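Putative beta-glucosidase (PDB 5WAB) hydrolyses beta-glucosidic bonds as a family 3 glycoside hydrolase, and probably also removes the terminal arabinopyranosyl unit from ginsenoside Rb2. Local coordinates at residues T69-A74 with G90-E95; L85-G90 with V143-V148; T497-I502 with R529-Y534; F542-S547 with S652-A657; I179-F184 with R212-D217. All blocks are in the same frame, centred on the assembly; numbering follows the deposited sequence.

Contact 1: T69-A74 with G90-E95; sequences TCFPPA and GEAMAE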
# COMPACT_ATOMS: atom_id res chain seq x y z
N THR A 69 2.18 -4.27 19.32
CA THR A 69 2.06 -5.32 18.31
C THR A 69 2.61 -4.82 16.98
O THR A 69 2.14 -3.82 16.43
CB THR A 69 0.60 -5.74 18.16
OG1 THR A 69 0.12 -6.25 19.41
CG2 THR A 69 0.46 -6.81 17.06
N CYS A 70 3.61 -5.53 16.45
CA CYS A 70 4.18 -5.20 15.15
C CYS A 70 3.40 -5.97 14.10
O CYS A 70 3.63 -7.16 13.88
CB CYS A 70 5.67 -5.53 15.12
SG CYS A 70 6.51 -5.12 13.56
N PHE A 71 2.47 -5.29 13.44
CA PHE A 71 1.71 -5.93 12.38
C PHE A 71 2.56 -6.03 11.11
O PHE A 71 3.56 -5.33 10.97
CB PHE A 71 0.43 -5.13 12.11
CG PHE A 71 -0.51 -5.11 13.28
CD1 PHE A 71 -1.41 -6.14 13.47
CD2 PHE A 71 -0.49 -4.06 14.18
CE1 PHE A 71 -2.28 -6.12 14.55
CE2 PHE A 71 -1.35 -4.04 15.25
CZ PHE A 71 -2.24 -5.07 15.44
N PRO A 72 2.18 -6.90 10.18
CA PRO A 72 2.94 -7.00 8.93
C PRO A 72 2.93 -5.67 8.20
O PRO A 72 1.88 -5.02 8.09
CB PRO A 72 2.20 -8.09 8.14
CG PRO A 72 0.86 -8.18 8.77
CD PRO A 72 1.09 -7.88 10.22
N PRO A 73 4.10 -5.21 7.73
CA PRO A 73 4.13 -4.02 6.88
C PRO A 73 3.25 -4.18 5.65
O PRO A 73 2.95 -5.29 5.21
CB PRO A 73 5.61 -3.90 6.50
CG PRO A 73 6.32 -4.52 7.66
CD PRO A 73 5.45 -5.66 8.11
N ALA A 74 2.85 -3.04 5.10
CA ALA A 74 1.85 -3.04 4.04
C ALA A 74 2.30 -3.83 2.81
O ALA A 74 1.45 -4.40 2.11
CB ALA A 74 1.51 -1.60 3.66
N GLY A 90 -6.62 -2.19 11.99
CA GLY A 90 -6.72 -0.81 12.43
C GLY A 90 -7.35 -0.66 13.80
O GLY A 90 -6.91 0.15 14.62
N GLU A 91 -8.41 -1.43 14.06
CA GLU A 91 -9.06 -1.38 15.36
C GLU A 91 -8.08 -1.73 16.48
O GLU A 91 -8.08 -1.09 17.53
CB GLU A 91 -10.26 -2.33 15.40
CG GLU A 91 -11.31 -2.05 14.36
CD GLU A 91 -12.40 -3.11 14.37
OE1 GLU A 91 -13.57 -2.75 14.61
OE2 GLU A 91 -12.08 -4.30 14.16
N ALA A 92 -7.24 -2.75 16.26
CA ALA A 92 -6.26 -3.12 17.27
C ALA A 92 -5.23 -2.01 17.47
O ALA A 92 -4.86 -1.70 18.61
CB ALA A 92 -5.58 -4.43 16.89
N MET A 93 -4.77 -1.40 16.37
CA MET A 93 -3.83 -0.28 16.46
C MET A 93 -4.41 0.87 17.27
O MET A 93 -3.69 1.51 18.06
CB MET A 93 -3.46 0.18 15.05
CG MET A 93 -2.60 -0.82 14.27
SD MET A 93 -2.47 -0.43 12.51
CE MET A 93 -1.78 1.21 12.54
N ALA A 94 -5.70 1.18 17.09
CA ALA A 94 -6.30 2.27 17.84
C ALA A 94 -6.38 1.95 19.33
O ALA A 94 -6.13 2.81 20.18
CB ALA A 94 -7.69 2.58 17.29
N GLU A 95 -6.73 0.70 19.67
CA GLU A 95 -6.83 0.33 21.08
C GLU A 95 -5.47 0.42 21.77
O GLU A 95 -5.39 0.80 22.95
CB GLU A 95 -7.40 -1.08 21.19
CG GLU A 95 -8.85 -1.18 20.74
CD GLU A 95 -9.36 -2.60 20.78
OE1 GLU A 95 -8.53 -3.54 20.73
OE2 GLU A 95 -10.60 -2.77 20.86

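Contact 2: L85-G90 with V143-V148; sequences LIHQVG and VQSKGV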
# COMPACT_ATOMS: atom_id res chain seq x y z
N LEU A 85 -10.17 -7.62 6.99
CA LEU A 85 -9.04 -7.96 7.86
C LEU A 85 -8.17 -6.74 8.13
O LEU A 85 -7.70 -6.56 9.26
CB LEU A 85 -8.22 -9.09 7.23
CG LEU A 85 -6.88 -9.43 7.87
CD1 LEU A 85 -7.08 -9.96 9.27
CD2 LEU A 85 -6.13 -10.44 7.02
N ILE A 86 -7.95 -5.90 7.12
CA ILE A 86 -7.19 -4.67 7.32
C ILE A 86 -7.94 -3.73 8.27
O ILE A 86 -7.33 -3.09 9.14
CB ILE A 86 -6.91 -4.01 5.96
CG1 ILE A 86 -6.12 -4.97 5.06
CG2 ILE A 86 -6.20 -2.66 6.15
CD1 ILE A 86 -6.02 -4.52 3.63
N HIS A 87 -9.26 -3.66 8.13
CA HIS A 87 -10.07 -2.87 9.06
C HIS A 87 -9.90 -3.38 10.48
O HIS A 87 -9.96 -2.59 11.43
CB HIS A 87 -11.54 -2.93 8.65
CG HIS A 87 -12.44 -2.10 9.51
ND1 HIS A 87 -12.85 -2.50 10.76
CD2 HIS A 87 -13.02 -0.90 9.29
CE1 HIS A 87 -13.64 -1.58 11.28
NE2 HIS A 87 -13.76 -0.59 10.40
N GLN A 88 -9.67 -4.67 10.63
CA GLN A 88 -9.52 -5.28 11.95
C GLN A 88 -8.15 -4.97 12.55
O GLN A 88 -8.04 -4.77 13.76
CB GLN A 88 -9.73 -6.78 11.82
CG GLN A 88 -9.85 -7.53 13.11
CD GLN A 88 -10.33 -8.95 12.89
OE1 GLN A 88 -10.71 -9.32 11.78
NE2 GLN A 88 -10.34 -9.74 13.96
N VAL A 89 -7.10 -4.95 11.72
CA VAL A 89 -5.78 -4.48 12.16
C VAL A 89 -5.85 -3.05 12.67
O VAL A 89 -5.19 -2.69 13.65
CB VAL A 89 -4.76 -4.63 11.01
CG1 VAL A 89 -3.41 -4.07 11.43
CG2 VAL A 89 -4.62 -6.08 10.58
N GLY A 90 -6.62 -2.19 11.99
CA GLY A 90 -6.72 -0.81 12.43
C GLY A 90 -7.35 -0.66 13.80
O GLY A 90 -6.91 0.15 14.62
N VAL A 143 -9.04 2.32 12.62
CA VAL A 143 -8.48 3.07 13.75
C VAL A 143 -9.49 4.08 14.26
O VAL A 143 -9.78 4.16 15.46
CB VAL A 143 -7.17 3.75 13.34
CG1 VAL A 143 -6.68 4.68 14.45
CG2 VAL A 143 -6.10 2.72 13.01
N GLN A 144 -10.07 4.87 13.35
CA GLN A 144 -10.96 5.95 13.76
C GLN A 144 -12.29 5.43 14.29
O GLN A 144 -13.00 6.16 15.00
CB GLN A 144 -11.15 6.92 12.60
CG GLN A 144 -9.83 7.57 12.13
CD GLN A 144 -10.03 8.71 11.13
OE1 GLN A 144 -9.08 9.42 10.80
NE2 GLN A 144 -11.25 8.88 10.66
N SER A 145 -12.64 4.17 14.01
CA SER A 145 -13.83 3.59 14.61
C SER A 145 -13.70 3.46 16.12
O SER A 145 -14.71 3.27 16.80
CB SER A 145 -14.14 2.21 14.00
OG SER A 145 -13.21 1.23 14.42
N LYS A 146 -12.48 3.56 16.64
CA LYS A 146 -12.24 3.53 18.08
C LYS A 146 -12.03 4.92 18.66
O LYS A 146 -11.75 5.04 19.86
CB LYS A 146 -11.02 2.66 18.38
CG LYS A 146 -11.15 1.23 17.92
CD LYS A 146 -12.19 0.49 18.74
CE LYS A 146 -12.24 -0.97 18.34
NZ LYS A 146 -13.07 -1.77 19.29
N GLY A 147 -12.15 5.96 17.84
CA GLY A 147 -11.98 7.32 18.29
C GLY A 147 -10.58 7.88 18.19
O GLY A 147 -10.32 8.95 18.75
N VAL A 148 -9.67 7.20 17.49
CA VAL A 148 -8.28 7.62 17.36
C VAL A 148 -8.03 8.05 15.92
O VAL A 148 -8.53 7.43 14.98
CB VAL A 148 -7.31 6.49 17.76
CG1 VAL A 148 -5.87 6.97 17.68
CG2 VAL A 148 -7.63 5.98 19.15

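Contact 3: T497-I502 with R529-Y534; sequences TIPMNI and RYYDTY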
# COMPACT_ATOMS: atom_id res chain seq x y z
N THR A 497 3.92 -6.09 -9.42
CA THR A 497 4.42 -6.91 -10.52
C THR A 497 5.85 -7.36 -10.24
O THR A 497 6.68 -6.57 -9.79
CB THR A 497 4.38 -6.13 -11.83
OG1 THR A 497 3.02 -5.83 -12.18
CG2 THR A 497 5.04 -6.93 -12.96
N ILE A 498 6.13 -8.63 -10.51
CA ILE A 498 7.51 -9.12 -10.46
C ILE A 498 8.05 -9.20 -11.88
O ILE A 498 7.71 -10.13 -12.62
CB ILE A 498 7.61 -10.48 -9.77
CG1 ILE A 498 7.03 -10.42 -8.36
CG2 ILE A 498 9.07 -10.92 -9.71
CD1 ILE A 498 7.17 -11.73 -7.59
N PRO A 499 8.91 -8.28 -12.30
CA PRO A 499 9.36 -8.25 -13.69
C PRO A 499 10.51 -9.22 -13.93
O PRO A 499 11.13 -9.73 -13.00
CB PRO A 499 9.80 -6.80 -13.89
CG PRO A 499 10.31 -6.41 -12.53
CD PRO A 499 9.45 -7.14 -11.53
N MET A 500 10.78 -9.46 -15.22
CA MET A 500 11.96 -10.25 -15.57
C MET A 500 13.25 -9.49 -15.32
O MET A 500 14.30 -10.10 -15.11
CB MET A 500 11.87 -10.70 -17.03
CG MET A 500 10.80 -11.76 -17.31
SD MET A 500 10.99 -13.25 -16.30
CE MET A 500 12.51 -13.93 -16.95
N ASN A 501 13.19 -8.16 -15.34
CA ASN A 501 14.36 -7.29 -15.24
C ASN A 501 13.87 -5.88 -14.96
O ASN A 501 12.86 -5.45 -15.53
CB ASN A 501 15.19 -7.34 -16.53
CG ASN A 501 16.56 -6.69 -16.37
OD1 ASN A 501 16.67 -5.56 -15.91
ND2 ASN A 501 17.60 -7.42 -16.75
N ILE A 502 14.58 -5.16 -14.08
CA ILE A 502 14.18 -3.79 -13.76
C ILE A 502 14.22 -2.90 -14.99
O ILE A 502 13.50 -1.90 -15.07
CB ILE A 502 15.06 -3.22 -12.63
CG1 ILE A 502 14.52 -1.87 -12.14
CG2 ILE A 502 16.51 -3.07 -13.10
CD1 ILE A 502 13.10 -1.91 -11.62
N ARG A 529 0.06 -1.78 -15.98
CA ARG A 529 -0.59 -0.96 -16.99
C ARG A 529 0.26 -0.85 -18.25
O ARG A 529 -0.28 -0.79 -19.36
CB ARG A 529 -0.87 0.43 -16.42
CG ARG A 529 -2.04 0.48 -15.48
CD ARG A 529 -2.13 1.82 -14.76
NE ARG A 529 -3.45 2.02 -14.18
CZ ARG A 529 -3.86 1.48 -13.03
NH1 ARG A 529 -3.05 0.69 -12.34
NH2 ARG A 529 -5.08 1.72 -12.58
N TYR A 530 1.58 -0.85 -18.10
CA TYR A 530 2.46 -0.86 -19.26
C TYR A 530 2.66 -2.28 -19.78
O TYR A 530 2.61 -2.51 -20.99
CB TYR A 530 3.81 -0.23 -18.90
CG TYR A 530 4.85 -0.42 -19.97
CD1 TYR A 530 4.88 0.39 -21.09
CD2 TYR A 530 5.79 -1.45 -19.89
CE1 TYR A 530 5.82 0.22 -22.08
CE2 TYR A 530 6.73 -1.64 -20.89
CZ TYR A 530 6.74 -0.80 -21.98
OH TYR A 530 7.68 -0.98 -22.96
N TYR A 531 2.92 -3.23 -18.88
CA TYR A 531 3.25 -4.59 -19.30
C TYR A 531 2.11 -5.22 -20.08
O TYR A 531 2.33 -5.83 -21.13
CB TYR A 531 3.59 -5.44 -18.08
CG TYR A 531 4.86 -5.06 -17.36
CD1 TYR A 531 6.08 -4.98 -18.03
CD2 TYR A 531 4.84 -4.75 -16.00
CE1 TYR A 531 7.25 -4.62 -17.35
CE2 TYR A 531 5.99 -4.39 -15.33
CZ TYR A 531 7.18 -4.32 -16.00
OH TYR A 531 8.31 -3.96 -15.30
N ASP A 532 0.88 -5.06 -19.60
CA ASP A 532 -0.26 -5.71 -20.24
C ASP A 532 -0.68 -5.01 -21.53
O ASP A 532 -1.40 -5.60 -22.33
CB ASP A 532 -1.44 -5.77 -19.26
CG ASP A 532 -1.10 -6.55 -17.99
OD1 ASP A 532 -0.01 -7.16 -17.91
OD2 ASP A 532 -1.93 -6.56 -17.06
N THR A 533 -0.25 -3.77 -21.74
CA THR A 533 -0.60 -3.04 -22.94
C THR A 533 0.35 -3.30 -24.10
O THR A 533 -0.08 -3.34 -25.26
CB THR A 533 -0.65 -1.54 -22.64
OG1 THR A 533 -1.50 -1.33 -21.51
CG2 THR A 533 -1.17 -0.76 -23.84
N TYR A 534 1.64 -3.50 -23.81
CA TYR A 534 2.66 -3.67 -24.84
C TYR A 534 3.17 -5.11 -24.91
O TYR A 534 4.25 -5.35 -25.46
CB TYR A 534 3.80 -2.69 -24.61
CG TYR A 534 3.36 -1.27 -24.79
CD1 TYR A 534 2.80 -0.56 -23.74
CD2 TYR A 534 3.46 -0.64 -26.03
CE1 TYR A 534 2.36 0.74 -23.91
CE2 TYR A 534 3.03 0.66 -26.20
CZ TYR A 534 2.48 1.35 -25.14
OH TYR A 534 2.05 2.64 -25.30

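Contact 4: F542-S547 with S652-A657; sequences FGFGLS and SRDIAA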
# COMPACT_ATOMS: atom_id res chain seq x y z
N PHE A 542 0.75 -9.04 -11.78
CA PHE A 542 -0.07 -8.42 -10.75
C PHE A 542 -1.32 -9.25 -10.49
O PHE A 542 -1.98 -9.71 -11.42
CB PHE A 542 -0.44 -7.00 -11.21
CG PHE A 542 -1.40 -6.30 -10.30
CD1 PHE A 542 -0.95 -5.64 -9.17
CD2 PHE A 542 -2.76 -6.28 -10.60
CE1 PHE A 542 -1.84 -4.99 -8.34
CE2 PHE A 542 -3.65 -5.63 -9.78
CZ PHE A 542 -3.19 -4.98 -8.65
N GLY A 543 -1.63 -9.46 -9.21
CA GLY A 543 -2.78 -10.26 -8.83
C GLY A 543 -2.59 -11.76 -8.89
O GLY A 543 -3.59 -12.49 -8.78
N PHE A 544 -1.37 -12.25 -9.06
CA PHE A 544 -1.13 -13.68 -9.17
C PHE A 544 -0.86 -14.30 -7.80
O PHE A 544 -0.29 -13.67 -6.91
CB PHE A 544 0.06 -13.97 -10.10
CG PHE A 544 0.44 -15.43 -10.15
CD1 PHE A 544 -0.21 -16.30 -11.02
CD2 PHE A 544 1.45 -15.94 -9.34
CE1 PHE A 544 0.14 -17.64 -11.06
CE2 PHE A 544 1.80 -17.27 -9.39
CZ PHE A 544 1.15 -18.13 -10.25
N GLY A 545 -1.28 -15.56 -7.65
CA GLY A 545 -1.02 -16.30 -6.44
C GLY A 545 -1.59 -17.71 -6.48
O GLY A 545 -2.71 -17.91 -6.95
N LEU A 546 -0.82 -18.68 -6.02
CA LEU A 546 -1.29 -20.06 -5.98
C LEU A 546 -1.89 -20.37 -4.61
O LEU A 546 -1.74 -19.62 -3.65
CB LEU A 546 -0.15 -21.02 -6.31
CG LEU A 546 0.49 -20.94 -7.71
CD1 LEU A 546 1.63 -21.95 -7.83
CD2 LEU A 546 -0.54 -21.16 -8.82
N SER A 547 -2.57 -21.51 -4.53
CA SER A 547 -3.22 -21.95 -3.30
C SER A 547 -3.14 -23.46 -3.24
O SER A 547 -2.82 -24.13 -4.22
CB SER A 547 -4.67 -21.46 -3.20
OG SER A 547 -5.53 -22.27 -3.97
N SER A 652 -4.34 -10.71 -13.26
CA SER A 652 -4.33 -9.83 -14.43
C SER A 652 -4.02 -10.59 -15.72
O SER A 652 -4.26 -10.05 -16.80
CB SER A 652 -3.32 -8.70 -14.23
OG SER A 652 -2.01 -9.22 -14.10
N ARG A 653 -3.49 -11.81 -15.62
CA ARG A 653 -3.24 -12.65 -16.78
C ARG A 653 -3.86 -14.03 -16.60
O ARG A 653 -3.39 -15.02 -17.18
CB ARG A 653 -1.74 -12.76 -17.05
CG ARG A 653 -1.07 -11.40 -17.27
CD ARG A 653 0.34 -11.53 -17.76
NE ARG A 653 0.95 -10.22 -17.97
CZ ARG A 653 2.08 -10.01 -18.64
NH1 ARG A 653 2.73 -11.03 -19.18
NH2 ARG A 653 2.55 -8.78 -18.79
N ASP A 654 -4.92 -14.12 -15.78
CA ASP A 654 -5.73 -15.33 -15.58
C ASP A 654 -7.19 -14.89 -15.62
O ASP A 654 -7.84 -14.76 -14.58
CB ASP A 654 -5.40 -16.03 -14.26
CG ASP A 654 -4.10 -16.80 -14.31
OD1 ASP A 654 -4.07 -17.85 -14.99
OD2 ASP A 654 -3.12 -16.37 -13.66
N ILE A 655 -7.70 -14.66 -16.82
CA ILE A 655 -9.07 -14.22 -17.00
C ILE A 655 -9.94 -15.44 -17.25
O ILE A 655 -9.63 -16.26 -18.13
CB ILE A 655 -9.18 -13.21 -18.15
CG1 ILE A 655 -8.26 -12.01 -17.89
CG2 ILE A 655 -10.63 -12.78 -18.34
CD1 ILE A 655 -8.51 -11.33 -16.57
N ALA A 656 -11.00 -15.58 -16.47
CA ALA A 656 -11.88 -16.74 -16.61
C ALA A 656 -12.99 -16.49 -17.61
O ALA A 656 -13.36 -17.39 -18.36
CB ALA A 656 -12.47 -17.12 -15.25
N ALA A 657 -13.54 -15.28 -17.63
CA ALA A 657 -14.64 -14.96 -18.52
C ALA A 657 -14.62 -13.48 -18.83
O ALA A 657 -14.11 -12.68 -18.03
CB ALA A 657 -15.99 -15.36 -17.92

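Contact 5: I179-F184 with R212-D217; sequences IYFPAF and RWLLTD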
# COMPACT_ATOMS: atom_id res chain seq x y z
N ILE A 179 -3.31 7.96 -11.45
CA ILE A 179 -2.35 7.08 -10.79
C ILE A 179 -2.12 7.48 -9.33
O ILE A 179 -2.35 6.69 -8.42
CB ILE A 179 -1.01 7.01 -11.56
CG1 ILE A 179 -1.24 6.60 -13.02
CG2 ILE A 179 -0.06 6.06 -10.86
CD1 ILE A 179 -1.89 5.25 -13.22
N TYR A 180 -1.66 8.71 -9.10
CA TYR A 180 -1.15 9.08 -7.79
C TYR A 180 -2.19 9.69 -6.87
O TYR A 180 -1.96 9.75 -5.65
CB TYR A 180 0.04 10.05 -7.97
CG TYR A 180 1.10 9.43 -8.85
CD1 TYR A 180 2.03 8.55 -8.33
CD2 TYR A 180 1.13 9.69 -10.22
CE1 TYR A 180 2.99 7.96 -9.12
CE2 TYR A 180 2.10 9.10 -11.03
CZ TYR A 180 3.02 8.23 -10.47
OH TYR A 180 3.98 7.63 -11.26
N PHE A 181 -3.35 10.07 -7.39
CA PHE A 181 -4.43 10.65 -6.58
C PHE A 181 -5.49 9.64 -6.14
O PHE A 181 -5.92 9.71 -4.99
CB PHE A 181 -5.11 11.80 -7.33
CG PHE A 181 -4.35 13.10 -7.28
CD1 PHE A 181 -3.21 13.23 -6.50
CD2 PHE A 181 -4.77 14.19 -8.03
CE1 PHE A 181 -2.51 14.42 -6.45
CE2 PHE A 181 -4.06 15.39 -7.99
CZ PHE A 181 -2.94 15.50 -7.20
N PRO A 182 -5.96 8.71 -7.01
CA PRO A 182 -7.18 7.96 -6.68
C PRO A 182 -7.16 7.24 -5.33
O PRO A 182 -8.23 7.13 -4.70
CB PRO A 182 -7.30 6.96 -7.83
CG PRO A 182 -6.70 7.66 -8.96
CD PRO A 182 -5.52 8.40 -8.38
N ALA A 183 -6.01 6.74 -4.88
CA ALA A 183 -5.96 6.11 -3.56
C ALA A 183 -6.21 7.12 -2.46
O ALA A 183 -6.96 6.85 -1.51
CB ALA A 183 -4.61 5.42 -3.36
N PHE A 184 -5.61 8.31 -2.56
CA PHE A 184 -5.91 9.38 -1.62
C PHE A 184 -7.38 9.79 -1.73
O PHE A 184 -8.07 9.95 -0.72
CB PHE A 184 -5.00 10.58 -1.88
CG PHE A 184 -3.56 10.37 -1.46
CD1 PHE A 184 -3.19 10.47 -0.13
CD2 PHE A 184 -2.57 10.12 -2.40
CE1 PHE A 184 -1.87 10.31 0.27
CE2 PHE A 184 -1.24 9.95 -2.01
CZ PHE A 184 -0.89 10.05 -0.67
N ARG A 212 -1.07 25.14 -2.78
CA ARG A 212 -2.47 25.44 -2.50
C ARG A 212 -3.41 24.64 -3.40
O ARG A 212 -4.48 24.20 -2.97
CB ARG A 212 -2.74 26.93 -2.65
CG ARG A 212 -4.18 27.32 -2.37
CD ARG A 212 -4.34 28.81 -2.26
NE ARG A 212 -5.74 29.19 -2.10
CZ ARG A 212 -6.38 29.20 -0.94
NH1 ARG A 212 -5.75 28.86 0.18
NH2 ARG A 212 -7.66 29.56 -0.88
N TRP A 213 -3.02 24.45 -4.66
CA TRP A 213 -3.82 23.61 -5.55
C TRP A 213 -3.99 22.22 -4.98
O TRP A 213 -5.09 21.66 -4.98
CB TRP A 213 -3.18 23.55 -6.94
CG TRP A 213 -3.86 22.59 -7.86
CD1 TRP A 213 -5.02 22.80 -8.54
CD2 TRP A 213 -3.41 21.28 -8.21
NE1 TRP A 213 -5.33 21.69 -9.29
CE2 TRP A 213 -4.35 20.75 -9.11
CE3 TRP A 213 -2.30 20.50 -7.85
CZ2 TRP A 213 -4.22 19.47 -9.66
CZ3 TRP A 213 -2.18 19.24 -8.40
CH2 TRP A 213 -3.13 18.73 -9.29
N LEU A 214 -2.91 21.64 -4.46
CA LEU A 214 -2.97 20.29 -3.93
C LEU A 214 -3.78 20.25 -2.63
O LEU A 214 -4.76 19.50 -2.52
CB LEU A 214 -1.55 19.76 -3.70
CG LEU A 214 -1.41 18.31 -3.26
CD1 LEU A 214 -1.84 17.37 -4.39
CD2 LEU A 214 0.02 18.01 -2.83
N LEU A 215 -3.41 21.09 -1.66
CA LEU A 215 -3.98 21.01 -0.32
C LEU A 215 -5.36 21.65 -0.20
O LEU A 215 -6.08 21.35 0.76
CB LEU A 215 -3.03 21.66 0.69
CG LEU A 215 -1.60 21.13 0.81
CD1 LEU A 215 -0.86 21.82 1.96
CD2 LEU A 215 -1.60 19.62 0.99
N THR A 216 -5.75 22.52 -1.13
CA THR A 216 -7.01 23.22 -1.01
C THR A 216 -7.90 23.00 -2.23
O THR A 216 -9.03 22.52 -2.07
CB THR A 216 -6.77 24.73 -0.80
OG1 THR A 216 -5.99 24.92 0.38
CG2 THR A 216 -8.10 25.47 -0.64
N ASP A 217 -7.43 23.32 -3.44
CA ASP A 217 -8.25 23.16 -4.64
C ASP A 217 -8.71 21.72 -4.81
O ASP A 217 -9.91 21.46 -4.96
CB ASP A 217 -7.47 23.61 -5.88
CG ASP A 217 -7.14 25.09 -5.85
OD1 ASP A 217 -7.55 25.76 -4.89
OD2 ASP A 217 -6.47 25.58 -6.78

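Contact 1: T69-A74 with G90-E95
The ring of F71 is the meeting point with A92 and M93, its two sides facing different neighbours. On one face lies T69 CG2 from its own segment, 3.6 Å above the plane and offset toward the rim. M93 approaches from the other side: its CG comes obliquely to within 3.6 Å of F71 CE2, and its SD stands 5.1 Å from the ring centroid, 38° off the normal, a Met-aromatic contact. Past the far end of the ring, A92 CB lies 3.7 Å from F71 CZ. With CG anti to its carbonyl carbon (chi1 -64°), F71 extends from the loop toward helix 83-99. V89, one turn earlier on that helix, also touches the ring, and H304 of helix 301-313 packs against both T69 and A92. The meeting groups are all apolar and buried, so dispersion, with a modest sulfur-pi share, probably holds this loop of the family 3 N-terminal domain to its helix.

Contact 2: L85-G90 with V143-V148
Backbone-to-side-chain packing dominates, at G90 and V143. V143 CG2 sits 3.1 Å from G90 O and 3.6 Å from G90 CA, a tight fit. A chi1 of 172° swings CG1 of V143 anti to the backbone N and leaves CG2 as the branch that meets G90. Because G90 has no side chain, its CA can lie only 4.5 Å from that of V143. A weak polar element accompanies this: V143 CA is 3.4 Å from G90 O in a CA-H...O contact, with an angle of 133° at the hydrogen. The same carbonyl already receives the helical bond from A94 N, so the C-H contact supplements an acceptor in use. At the rim the approach is looser, with H87 CE1 4.2 Å from S145 OG; the serine hydroxyl has its hydrogen-bond partner in G142 O. Beyond S145 the chain turns through a Schellman motif, in which G147 has positive phi. Nearby, K146 forms a salt bridge with E95 and, like V143, packs on A94. The contact thus joins the middle of helix 83-99 to the C-terminal end of helix 129-144, just before the chain enters strand 149-155 of the parallel sheet.

Contact 3: T497-I502 with R529-Y534
Y530 O, next to the Y531 that meets T497 and P499, accepts two backbone donors, T533 N at 3.2 Å and Y534 N at 3.1 Å. Both bonds run back from residues that follow Y531. The T533 hydroxyl adds to them by donating to R529 O and also meets K599 N. Across the contact itself the interaction is apolar. T497 CG2 lies 3.6 Å from Y531 CE2 and 3.7 Å from Y531 CD2. Toward the phenol end, P499 CB is 3.5 Å from Y531 OH and 4.2 Å from Y531 CZ. The T497 methyl and P499 CB come obliquely from the same side of the aromatic plane, the methyl off the CD2-CE2 flank and P499 CB over the hydroxyl end. In T497, CG2 anti to the backbone N (chi1 -65°) turns the methyl to the ring, and OG1 is the other branch. All three touching residues are buried. The contact seats the short, weakly bonded strand 498-499, whose I498 is hydrogen-bonded through its backbone to Y540, against helix 528-531 in the family 3 C-terminal domain. Salt bridges extend from segment 529-534: R529 to D128 of the N-terminal domain and to E601 on strand 601-610, and D532 to R653 just before strand 654-663.

Contact 4: F542-S547 with S652-A657
S652 and F542 form the tight, buried part of this contact. The F542 O atom takes two donors from one residue: S652 OG at 2.7 Å and S652 N at 3.2 Å. The hydroxyl arrives in the carbonyl plane on a lone pair, whereas the amide comes nearly along the C=O axis, its N-H...O angle 159°. S652 OG reaches the acceptor because it lies between its own backbone N and carbonyl carbon (chi1 62°), so the residue hooks the carbonyl with backbone and side chain together. S652 CB stands at the edge of the F542 ring, near its plane, while Y528 stacks on that ring and Y587 touches both residues. F544 and D654, both partly exposed, make the looser side. The D654 carboxylate approaches the rim of the F544 ring in its plane, OD2 lying 3.9 Å from CD1, with the two planes 30° apart. Such an edge-on approach may offer a weak electrostatic attraction to the ring hydrogens. R653, between S652 and D654 in sequence, bonds instead to D532 (salt bridge) and K536 O. The contact fastens segment 542-547 of the family 3 C-terminal domain to the antiparallel sheet of the fibronectin type III-like region, at the turn joining strands 642-648 and 654-663. Further along, strand 654-663 carries a classic bulge, where A656 and A657 share V648 as their opposite residue, and Y587 places strand 580-590 of the same sheet beside the tight half.

Contact 5: I179-F184 with R212-D217
F181 meets the CH2 corner of the W213 indole and CD1 of L214 with the outer end of its ring. F181 CE2 lies 3.7 Å from W213 CH2, which stands in the plane of the phenyl ring at its edge. The two six-membered rings are inclined at 40°, with centroids 5.9 Å apart, an oblique aromatic pair. L214 comes in beside the indole: its CD1 is 3.6 Å from F181 CZ and 3.7 Å from F181 CE1, touching the ring obliquely. W213 and L214 each have CG anti to the backbone N (chi1 173° and -175°), which carries their ends toward F181 although they start from successive positions of helix 212-222. The first turn of that helix is widened: R212 O accepts both T216 N at 2.8 Å and D217 N at 3.1 Å, giving a pi-type turn. N211, just before the helix, accepts the L214 amide on OD1. F181 lies at the break between helices 173-180 and 182-190; L176 touches both its ring and W213, while L214 reaches F155 on strand 149-155. The arrangement is apolar packing of the junction between helices 173-180 and 182-190 on helix 212-222, outside the parallel sheet, characteristic of the TIM-barrel-like N-terminal domain of family 3 hydrolases, where helices 182-190 and 212-222 precede strands 195-198 and 228-230.

From the N terminus, contact 1 closes a loop of 15 residues. Contact 2 opens before that loop ends and closes 52 residues, so the two cross; they share G90 on helix 83-99 and touch through the E95 to K146 salt bridge. Contact 5 follows in series and closes 27 residues, its centre about 24 Å from that of contact 2, on another flank of the same N-terminal domain. Contact 3 closes 26 residues in the C-terminal domain, and I179 of contact 5 packs on its R529, bringing the two domains together. Contact 4 then spans 104 residues, largely strands, anchoring the fibronectin-like part; D532 and R653 bridge it to contact 3.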